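Local atomic coordinates of response regulator receiver domain protein (CheY) (Rhodospirillum rubrum, PDB entry 3HEB), a protein that probably acts as a CheY-like phosphorylation-controlled switch in two-component signalling, taking up a phosphoryl group at its receiver site. Residues M9-D12 with H16-L19; T117-Y122 with A126-Q131. One frame throughout, in Å; residues are numbered along the deposited sequence.

Interaction 1 (M9-D12 with H16-L19). With PO4 (phosphate ion), chain C.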
loop_
_atom_site.group_PDB
_atom_site.type_symbol
_atom_site.label_atom_id
_atom_site.label_comp_id
_atom_site.label_asym_id
_atom_site.label_seq_id
_atom_site.Cartn_x
_atom_site.Cartn_y
_atom_site.Cartn_z
HETATM N N MSE A 9 -6.102 14.816 -0.940
HETATM C CA MSE A 9 -5.062 15.176 0.019
HETATM C C MSE A 9 -5.640 15.815 1.284
HETATM O O MSE A 9 -6.239 16.892 1.234
HETATM C CB MSE A 9 -4.047 16.121 -0.642
HETATM C CG MSE A 9 -2.929 16.616 0.271
HETATM SE SE MSE A 9 -1.635 17.530 -0.626
HETATM C CE MSE A 9 -2.559 18.948 -1.168
ATOM N N ILE A 10 -5.473 15.127 2.411
ATOM C CA ILE A 10 -5.948 15.617 3.704
ATOM C C ILE A 10 -4.726 16.063 4.524
ATOM O O ILE A 10 -4.086 15.275 5.229
ATOM C CB ILE A 10 -6.736 14.519 4.460
ATOM C CG1 ILE A 10 -7.873 13.992 3.571
ATOM C CG2 ILE A 10 -7.300 15.086 5.770
ATOM C CD1 ILE A 10 -8.617 12.795 4.159
ATOM N N GLU A 11 -4.406 17.343 4.409
ATOM C CA GLU A 11 -3.254 17.919 5.083
ATOM C C GLU A 11 -3.621 19.333 5.518
ATOM O O GLU A 11 -4.211 20.081 4.745
ATOM C CB GLU A 11 -2.074 17.940 4.102
ATOM C CG GLU A 11 -0.834 18.659 4.602
ATOM C CD GLU A 11 -0.185 17.965 5.776
ATOM O OE1 GLU A 11 0.371 16.865 5.584
ATOM O OE2 GLU A 11 -0.239 18.519 6.893
ATOM N N ASP A 12 -3.278 19.693 6.751
ATOM C CA ASP A 12 -3.591 21.021 7.289
ATOM C C ASP A 12 -2.402 21.969 7.224
ATOM O O ASP A 12 -2.584 23.187 7.249
ATOM C CB ASP A 12 -4.038 20.913 8.742
ATOM C CG ASP A 12 -2.919 20.465 9.648
ATOM O OD1 ASP A 12 -2.223 19.486 9.285
ATOM O OD2 ASP A 12 -2.740 21.084 10.719
ATOM N N HIS A 16 3.352 21.945 3.808
ATOM C CA HIS A 16 3.501 20.579 3.334
ATOM C C HIS A 16 2.520 20.310 2.213
ATOM O O HIS A 16 2.841 19.613 1.248
ATOM C CB HIS A 16 3.261 19.587 4.468
ATOM C CG HIS A 16 4.296 19.639 5.547
ATOM N ND1 HIS A 16 4.340 18.732 6.584
ATOM C CD2 HIS A 16 5.307 20.514 5.772
ATOM C CE1 HIS A 16 5.330 19.043 7.400
ATOM N NE2 HIS A 16 5.929 20.123 6.927
ATOM N N ALA A 17 1.322 20.869 2.331
ATOM C CA ALA A 17 0.314 20.665 1.306
ATOM C C ALA A 17 0.803 21.151 -0.052
ATOM O O ALA A 17 0.557 20.505 -1.063
ATOM C CB ALA A 17 -0.976 21.381 1.682
ATOM N N ARG A 18 1.497 22.284 -0.076
ATOM C CA ARG A 18 1.998 22.827 -1.330
ATOM C C ARG A 18 3.233 22.070 -1.809
ATOM O O ARG A 18 3.504 22.013 -3.003
ATOM C CB ARG A 18 2.292 24.328 -1.184
ATOM C CG ARG A 18 1.030 25.197 -1.026
ATOM C CD ARG A 18 1.380 26.680 -0.849
ATOM N NE ARG A 18 0.208 27.498 -0.530
ATOM C CZ ARG A 18 -0.819 27.692 -1.352
ATOM N NH1 ARG A 18 -0.826 27.130 -2.553
ATOM N NH2 ARG A 18 -1.845 28.442 -0.975
ATOM N N LEU A 19 3.977 21.476 -0.883
ATOM C CA LEU A 19 5.157 20.699 -1.260
ATOM C C LEU A 19 4.735 19.347 -1.851
ATOM O O LEU A 19 5.313 18.872 -2.833
ATOM C CB LEU A 19 6.047 20.455 -0.042
ATOM C CG LEU A 19 7.179 19.455 -0.287
ATOM C CD1 LEU A 19 8.194 20.059 -1.247
ATOM C CD2 LEU A 19 7.842 19.106 1.032
HETATM P P PO4 C . 9.495 19.556 8.328
HETATM O O1 PO4 C . 10.731 19.982 7.415
HETATM O O2 PO4 C . 8.412 20.715 8.366
HETATM O O3 PO4 C . 8.830 18.244 7.744
HETATM O O4 PO4 C . 9.999 19.277 9.804
#
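M9, a selenomethionine at the end of strand 6-10, reaches toward A17 on helix 14-26, the first beta-alpha step of the CheY-like receiver fold. Its chain is extended as far as SE and then bends (chi3 66°), laying the methyl CE 3.5 Å from A17 O and 4.1 Å from A17 CB. E11 repeats the approach from the loop: with CG anti to the backbone N, its CG settles 3.8 Å from A17 N, while the carboxylate carbon CD lies 4.0 Å from H16 CB. The polar end is held elsewhere, OE1 by a salt bridge to K118 and OE2 by D13 N. E11 and D12 both approach D66, the predicted phosphorylation site, consistent with the acidic cluster of receiver domains. The planes of the E11 carboxylate and the H16 ring stand 69° apart, and ND1 of that ring hydrogen-bonds the same K118 amine. Replacing the histidine by an alanine would probably deprive the K118 amine of one of its partners and the bound phosphate of its NE2 donor. That phosphate, probably from the crystallisation liquor, meets the ring in plane at its edge: H16 NE2 to PO4 O2, 2.9 Å, N-H...O angle 156°.

Interaction 2 (T117-Y122 with A126-Q131)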
loop_
_atom_site.group_PDB
_atom_site.type_symbol
_atom_site.label_atom_id
_atom_site.label_comp_id
_atom_site.label_asym_id
_atom_site.label_seq_id
_atom_site.Cartn_x
_atom_site.Cartn_y
_atom_site.Cartn_z
ATOM N N THR A 117 6.376 8.046 6.959
ATOM C CA THR A 117 6.730 9.063 7.935
ATOM C C THR A 117 7.351 10.193 7.118
ATOM O O THR A 117 8.269 9.962 6.318
ATOM C CB THR A 117 7.767 8.539 8.955
ATOM O OG1 THR A 117 7.159 7.550 9.795
ATOM C CG2 THR A 117 8.291 9.688 9.815
ATOM N N LYS A 118 6.841 11.408 7.300
ATOM C CA LYS A 118 7.359 12.557 6.573
ATOM C C LYS A 118 8.848 12.697 6.843
ATOM O O LYS A 118 9.259 12.763 7.996
ATOM C CB LYS A 118 6.660 13.844 7.020
ATOM C CG LYS A 118 5.192 13.944 6.653
ATOM C CD LYS A 118 4.639 15.283 7.085
ATOM C CE LYS A 118 3.176 15.397 6.721
ATOM N NZ LYS A 118 2.584 16.699 7.147
ATOM N N PRO A 119 9.679 12.709 5.786
ATOM C CA PRO A 119 11.114 12.859 6.050
ATOM C C PRO A 119 11.337 14.249 6.651
ATOM O O PRO A 119 10.667 15.217 6.269
ATOM C CB PRO A 119 11.745 12.711 4.664
ATOM C CG PRO A 119 10.782 11.787 3.940
ATOM C CD PRO A 119 9.428 12.330 4.381
ATOM N N VAL A 120 12.259 14.342 7.603
ATOM C CA VAL A 120 12.554 15.612 8.246
ATOM C C VAL A 120 13.167 16.564 7.239
ATOM O O VAL A 120 12.715 17.698 7.100
ATOM C CB VAL A 120 13.528 15.437 9.420
ATOM C CG1 VAL A 120 13.940 16.795 9.949
ATOM C CG2 VAL A 120 12.869 14.615 10.529
ATOM N N ASN A 121 14.194 16.096 6.537
ATOM C CA ASN A 121 14.864 16.918 5.540
ATOM C C ASN A 121 13.904 17.277 4.400
ATOM O O ASN A 121 13.353 16.392 3.738
ATOM C CB ASN A 121 16.073 16.187 4.974
ATOM C CG ASN A 121 16.963 17.105 4.167
ATOM O OD1 ASN A 121 16.486 17.867 3.335
ATOM N ND2 ASN A 121 18.261 17.036 4.405
ATOM N N TYR A 122 13.726 18.579 4.185
ATOM C CA TYR A 122 12.833 19.111 3.155
ATOM C C TYR A 122 13.021 18.482 1.786
ATOM O O TYR A 122 12.049 18.140 1.118
ATOM C CB TYR A 122 13.022 20.621 3.019
ATOM C CG TYR A 122 11.743 21.335 2.700
ATOM C CD1 TYR A 122 10.678 21.282 3.592
ATOM C CD2 TYR A 122 11.590 22.066 1.515
ATOM C CE1 TYR A 122 9.487 21.936 3.330
ATOM C CE2 TYR A 122 10.395 22.732 1.237
ATOM C CZ TYR A 122 9.351 22.660 2.156
ATOM O OH TYR A 122 8.176 23.336 1.922
ATOM N N ALA A 126 10.566 16.146 -0.259
ATOM C CA ALA A 126 10.097 16.413 -1.620
ATOM C C ALA A 126 10.350 15.216 -2.531
ATOM O O ALA A 126 9.475 14.814 -3.300
ATOM C CB ALA A 126 10.790 17.657 -2.172
ATOM N N ASN A 127 11.551 14.656 -2.444
ATOM C CA ASN A 127 11.907 13.499 -3.250
ATOM C C ASN A 127 11.005 12.302 -2.949
ATOM O O ASN A 127 10.618 11.568 -3.861
ATOM C CB ASN A 127 13.348 13.080 -2.990
ATOM C CG ASN A 127 13.591 11.643 -3.384
ATOM O OD1 ASN A 127 13.708 11.319 -4.569
ATOM N ND2 ASN A 127 13.631 10.756 -2.387
ATOM N N ALA A 128 10.684 12.099 -1.673
ATOM C CA ALA A 128 9.841 10.984 -1.283
ATOM C C ALA A 128 8.446 11.092 -1.900
ATOM O O ALA A 128 7.867 10.085 -2.300
ATOM C CB ALA A 128 9.745 10.905 0.230
ATOM N N ILE A 129 7.918 12.310 -1.973
ATOM C CA ILE A 129 6.601 12.549 -2.555
ATOM C C ILE A 129 6.651 12.257 -4.054
ATOM O O ILE A 129 5.700 11.732 -4.652
ATOM C CB ILE A 129 6.174 14.017 -2.351
ATOM C CG1 ILE A 129 6.146 14.342 -0.852
ATOM C CG2 ILE A 129 4.811 14.255 -2.990
ATOM C CD1 ILE A 129 5.804 15.786 -0.534
ATOM N N ARG A 130 7.769 12.615 -4.658
ATOM C CA ARG A 130 7.992 12.386 -6.073
ATOM C C ARG A 130 7.957 10.865 -6.244
ATOM O O ARG A 130 7.327 10.330 -7.162
ATOM C CB ARG A 130 9.360 12.951 -6.431
ATOM C CG ARG A 130 9.704 13.067 -7.889
ATOM C CD ARG A 130 11.017 13.861 -7.974
ATOM N NE ARG A 130 10.876 15.149 -7.294
ATOM C CZ ARG A 130 11.757 15.669 -6.442
ATOM N NH1 ARG A 130 12.878 15.025 -6.138
ATOM N NH2 ARG A 130 11.508 16.840 -5.882
ATOM N N GLN A 131 8.619 10.170 -5.325
ATOM C CA GLN A 131 8.670 8.717 -5.350
ATOM C C GLN A 131 7.268 8.136 -5.179
ATOM O O GLN A 131 6.936 7.119 -5.783
ATOM C CB GLN A 131 9.592 8.212 -4.246
ATOM C CG GLN A 131 10.512 7.108 -4.690
ATOM C CD GLN A 131 11.161 7.411 -6.033
ATOM O OE1 GLN A 131 10.768 6.854 -7.062
ATOM N NE2 GLN A 131 12.148 8.308 -6.030
#
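P119 meets A128 through the ring's CG, which lies 4.0 Å from A128 CB, and both side chains set off toward the opposing segment. This is the apolar half of a tight loop-to-helix turn, in which residues 117-122 leave the last strand of the receiver fold and feed straight into helix 122-136. The K118-P119 peptide is trans, with K118 CA and P119 CA 3.8 Å apart, whereas many receiver domains have it cis.

The polar half is made by backbone. A126 N donates to Y122 O at 2.8 Å, with an N-H...O angle of 157° and the donor tilted 25° from the carbonyl plane, a first-turn helical bond. A126 CB lies beside the same oxygen, 3.6 Å from Y122 O. Just ahead, N121 is the N-cap: its CG stands anti to the backbone N (chi1 -168°), and OD1 accepts a hydrogen bond from E123 N. The Y122 side chain sets off away from 126-131 and passes about 4 Å from the bound phosphate; the close contact of Y122 with this segment is made by its carbonyl oxygen. One turn further along, A126 O lies over one face of the R130 guanidinium, offset toward its rim, while NH2 bonds N23.

The contact thus ties the loop that follows strand 114-117 to helix 122-136. A126 and I129 turn toward helix 14-26, packing on L19 and N23 and on I20 and I24 respectively. A128 also packs on V138 of the second subunit, T117 OG1 bonds Q140 of that subunit, and K118 is backbone-bonded to T96 at the end of strand 92-96.

From the N terminus, interaction 1 closes first, where strand 6-10 turns through a short loop into helix 14-26; interaction 2 closes a comparable turn nearly a hundred residues later, where strand 114-117 runs into helix 122-136. They follow in series, neither nested nor crossed, yet in space their centres are only about 12 Å apart. K118 bridges them, reaching back from the later loop to the polar groups of the earlier one. The helices join too: L19 CD1 packs 3.7 Å from A126 CB, and I129 reaches the same turn of helix 14-26. First and last beta-alpha units of the receiver domain are thereby drawn together beside the predicted phosphorylation site.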